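Local coordinates for papain inhibitor (PDB 5NTB), which inhibits the cysteine proteases papain and bromelain and the serine protease trypsin, and serves as a glutamine and lysine donor substrate for transglutaminase, at residues I2-M8 and W106-R110. Numbering follows the deposited sequence.
Sequences IPIGQKM and WKFVR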
loop_
_atom_site.group_PDB
_atom_site.type_symbol
_atom_site.label_atom_id
_atom_site.label_comp_id
_atom_site.label_asym_id
_atom_site.label_seq_id
_atom_site.Cartn_x
_atom_site.Cartn_y
_atom_site.Cartn_z
ATOM N N ILE A 2 -2.525 -14.014 -3.858
ATOM C CA ILE A 2 -3.006 -12.833 -3.143
ATOM C C ILE A 2 -4.134 -13.288 -2.220
ATOM O O ILE A 2 -5.198 -13.676 -2.718
ATOM C CB ILE A 2 -3.496 -11.744 -4.103
ATOM C CG1 ILE A 2 -2.356 -11.276 -5.013
ATOM C CG2 ILE A 2 -4.071 -10.565 -3.307
ATOM C CD1 ILE A 2 -2.828 -10.416 -6.179
ATOM N N PRO A 3 -3.944 -13.271 -0.903
ATOM C CA PRO A 3 -4.991 -13.781 0.002
ATOM C C PRO A 3 -6.071 -12.745 0.301
ATOM O O PRO A 3 -6.102 -12.112 1.356
ATOM C CB PRO A 3 -4.195 -14.154 1.253
ATOM C CG PRO A 3 -3.053 -13.186 1.259
ATOM C CD PRO A 3 -2.712 -12.910 -0.182
ATOM N N ILE A 4 -6.983 -12.584 -0.663
ATOM C CA ILE A 4 -8.048 -11.599 -0.537
ATOM C C ILE A 4 -8.826 -11.836 0.744
ATOM O O ILE A 4 -9.220 -12.968 1.054
ATOM C CB ILE A 4 -8.980 -11.660 -1.754
ATOM C CG1 ILE A 4 -8.205 -11.405 -3.046
ATOM C CG2 ILE A 4 -10.138 -10.677 -1.583
ATOM C CD1 ILE A 4 -7.746 -9.982 -3.208
ATOM N N GLY A 5 -9.049 -10.760 1.501
ATOM C CA GLY A 5 -9.864 -10.795 2.693
ATOM C C GLY A 5 -9.144 -11.199 3.959
ATOM O O GLY A 5 -9.736 -11.114 5.039
ATOM N N GLN A 6 -7.895 -11.630 3.876
ATOM C CA GLN A 6 -7.193 -12.094 5.065
ATOM C C GLN A 6 -6.535 -10.911 5.765
ATOM O O GLN A 6 -5.647 -10.265 5.199
ATOM C CB GLN A 6 -6.157 -13.159 4.723
ATOM C CG GLN A 6 -5.029 -13.229 5.745
ATOM C CD GLN A 6 -3.850 -14.053 5.275
ATOM O OE1 GLN A 6 -2.706 -13.588 5.307
ATOM N NE2 GLN A 6 -4.113 -15.283 4.857
ATOM N N LYS A 7 -6.966 -10.633 6.989
ATOM C CA LYS A 7 -6.417 -9.502 7.721
ATOM C C LYS A 7 -5.016 -9.839 8.205
ATOM O O LYS A 7 -4.745 -10.954 8.663
ATOM C CB LYS A 7 -7.318 -9.119 8.903
ATOM C CG LYS A 7 -8.690 -8.567 8.504
ATOM C CD LYS A 7 -8.977 -7.218 9.176
ATOM C CE LYS A 7 -10.101 -6.451 8.479
ATOM N NZ LYS A 7 -11.006 -7.365 7.718
ATOM N N MET A 8 -4.116 -8.879 8.071
ATOM C CA MET A 8 -2.751 -9.016 8.542
ATOM C C MET A 8 -2.417 -7.871 9.474
ATOM O O MET A 8 -2.900 -6.749 9.293
ATOM C CB MET A 8 -1.774 -9.033 7.387
ATOM C CG MET A 8 -1.794 -10.380 6.700
ATOM S SD MET A 8 -0.909 -10.367 5.153
ATOM C CE MET A 8 -1.925 -9.283 4.160
ATOM N N TRP A 106 -4.332 -4.638 7.894
ATOM C CA TRP A 106 -4.644 -4.404 6.494
ATOM C C TRP A 106 -4.962 -5.715 5.809
ATOM O O TRP A 106 -4.583 -6.792 6.270
ATOM C CB TRP A 106 -3.509 -3.648 5.772
ATOM C CG TRP A 106 -2.198 -4.359 5.619
ATOM C CD1 TRP A 106 -1.164 -4.384 6.514
ATOM C CD2 TRP A 106 -1.765 -5.104 4.481
ATOM N NE1 TRP A 106 -0.107 -5.107 5.994
ATOM C CE2 TRP A 106 -0.454 -5.559 4.749
ATOM C CE3 TRP A 106 -2.351 -5.416 3.251
ATOM C CZ2 TRP A 106 0.275 -6.330 3.842
ATOM C CZ3 TRP A 106 -1.627 -6.178 2.341
ATOM C CH2 TRP A 106 -0.315 -6.617 2.640
ATOM N N LYS A 107 -5.675 -5.609 4.691
ATOM C CA LYS A 107 -5.997 -6.785 3.904
ATOM C C LYS A 107 -6.113 -6.357 2.457
ATOM O O LYS A 107 -6.497 -5.219 2.159
ATOM C CB LYS A 107 -7.299 -7.461 4.363
ATOM C CG LYS A 107 -8.530 -6.581 4.220
ATOM C CD LYS A 107 -9.780 -7.367 4.593
ATOM C CE LYS A 107 -11.014 -6.518 4.451
ATOM N NZ LYS A 107 -12.253 -7.318 4.753
ATOM N N PHE A 108 -5.747 -7.272 1.570
ATOM C CA PHE A 108 -6.060 -7.131 0.156
ATOM C C PHE A 108 -7.554 -7.299 -0.067
ATOM O O PHE A 108 -8.178 -8.201 0.503
ATOM C CB PHE A 108 -5.325 -8.188 -0.664
ATOM C CG PHE A 108 -3.825 -8.055 -0.654
ATOM C CD1 PHE A 108 -3.205 -7.039 -1.367
ATOM C CD2 PHE A 108 -3.036 -8.974 0.017
ATOM C CE1 PHE A 108 -1.819 -6.930 -1.386
ATOM C CE2 PHE A 108 -1.648 -8.880 -0.006
ATOM C CZ PHE A 108 -1.042 -7.851 -0.716
ATOM N N VAL A 109 -8.121 -6.459 -0.936
ATOM C CA VAL A 109 -9.526 -6.579 -1.329
ATOM C C VAL A 109 -9.676 -6.410 -2.834
ATOM O O VAL A 109 -8.789 -5.909 -3.524
ATOM C CB VAL A 109 -10.432 -5.548 -0.625
ATOM C CG1 VAL A 109 -10.446 -5.770 0.877
ATOM C CG2 VAL A 109 -9.982 -4.137 -0.963
ATOM N N ARG A 110 -10.842 -6.814 -3.335
ATOM C CA ARG A 110 -11.201 -6.576 -4.730
ATOM C C ARG A 110 -12.512 -5.803 -4.829
ATOM O O ARG A 110 -12.583 -4.767 -5.495
ATOM C CB ARG A 110 -11.309 -7.895 -5.496
ATOM C CG ARG A 110 -9.972 -8.387 -6.011
ATOM C CD ARG A 110 -10.118 -9.246 -7.254
ATOM N NE ARG A 110 -8.815 -9.486 -7.871
ATOM C CZ ARG A 110 -8.040 -10.534 -7.600
ATOM N NH1 ARG A 110 -6.868 -10.669 -8.203
ATOM N NH2 ARG A 110 -8.438 -11.451 -6.727
HETATM O O HOH W 1 -5.218 -9.845 2.565
HETATM O O HOH W 2 -11.794 -9.829 6.030
#
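M8 lays its methyl CE over one face of the W106 indole, 3.6 Å from the centroid of the six-membered ring. The chain bends at its last torsion (chi3 -67°), which turns CE onto the ring in a CH-pi contact. SD lies above the same face, 4.8 Å from that centroid, a Met-aromatic contact. The next ring, F108, takes I2 CG2 over a face, 4.0 Å from its centroid. Over the opposite face W106 CZ3 lies 3.5 Å above the F108 ring plane, toward its rim, and F108 CZ lies in the indole plane at its edge. W106 NE1 donates a hydrogen bond to T81 O. Cut back to an alanine, W106 would probably leave M8 CE without its aromatic face, F108 beside a gap and T81 O without its donor. M8 and W106 form an antiparallel hydrogen-bonded pair. Before M8, a type II turn from P3 to Q6 stays against the strand: G5 N bonds to F108 O (2.9 Å), and one water bridges P3 O, Q6 O and F108 N. K7 NZ lies 3.2 Å from K107 NZ, two like-charged donors, not bonded; a second water links K107 NZ to G5 O. W41 and L52 flank the apolar side, and strand 57-62 pairs antiparallel with strand 104-109 in this double-psi beta-barrel family protein.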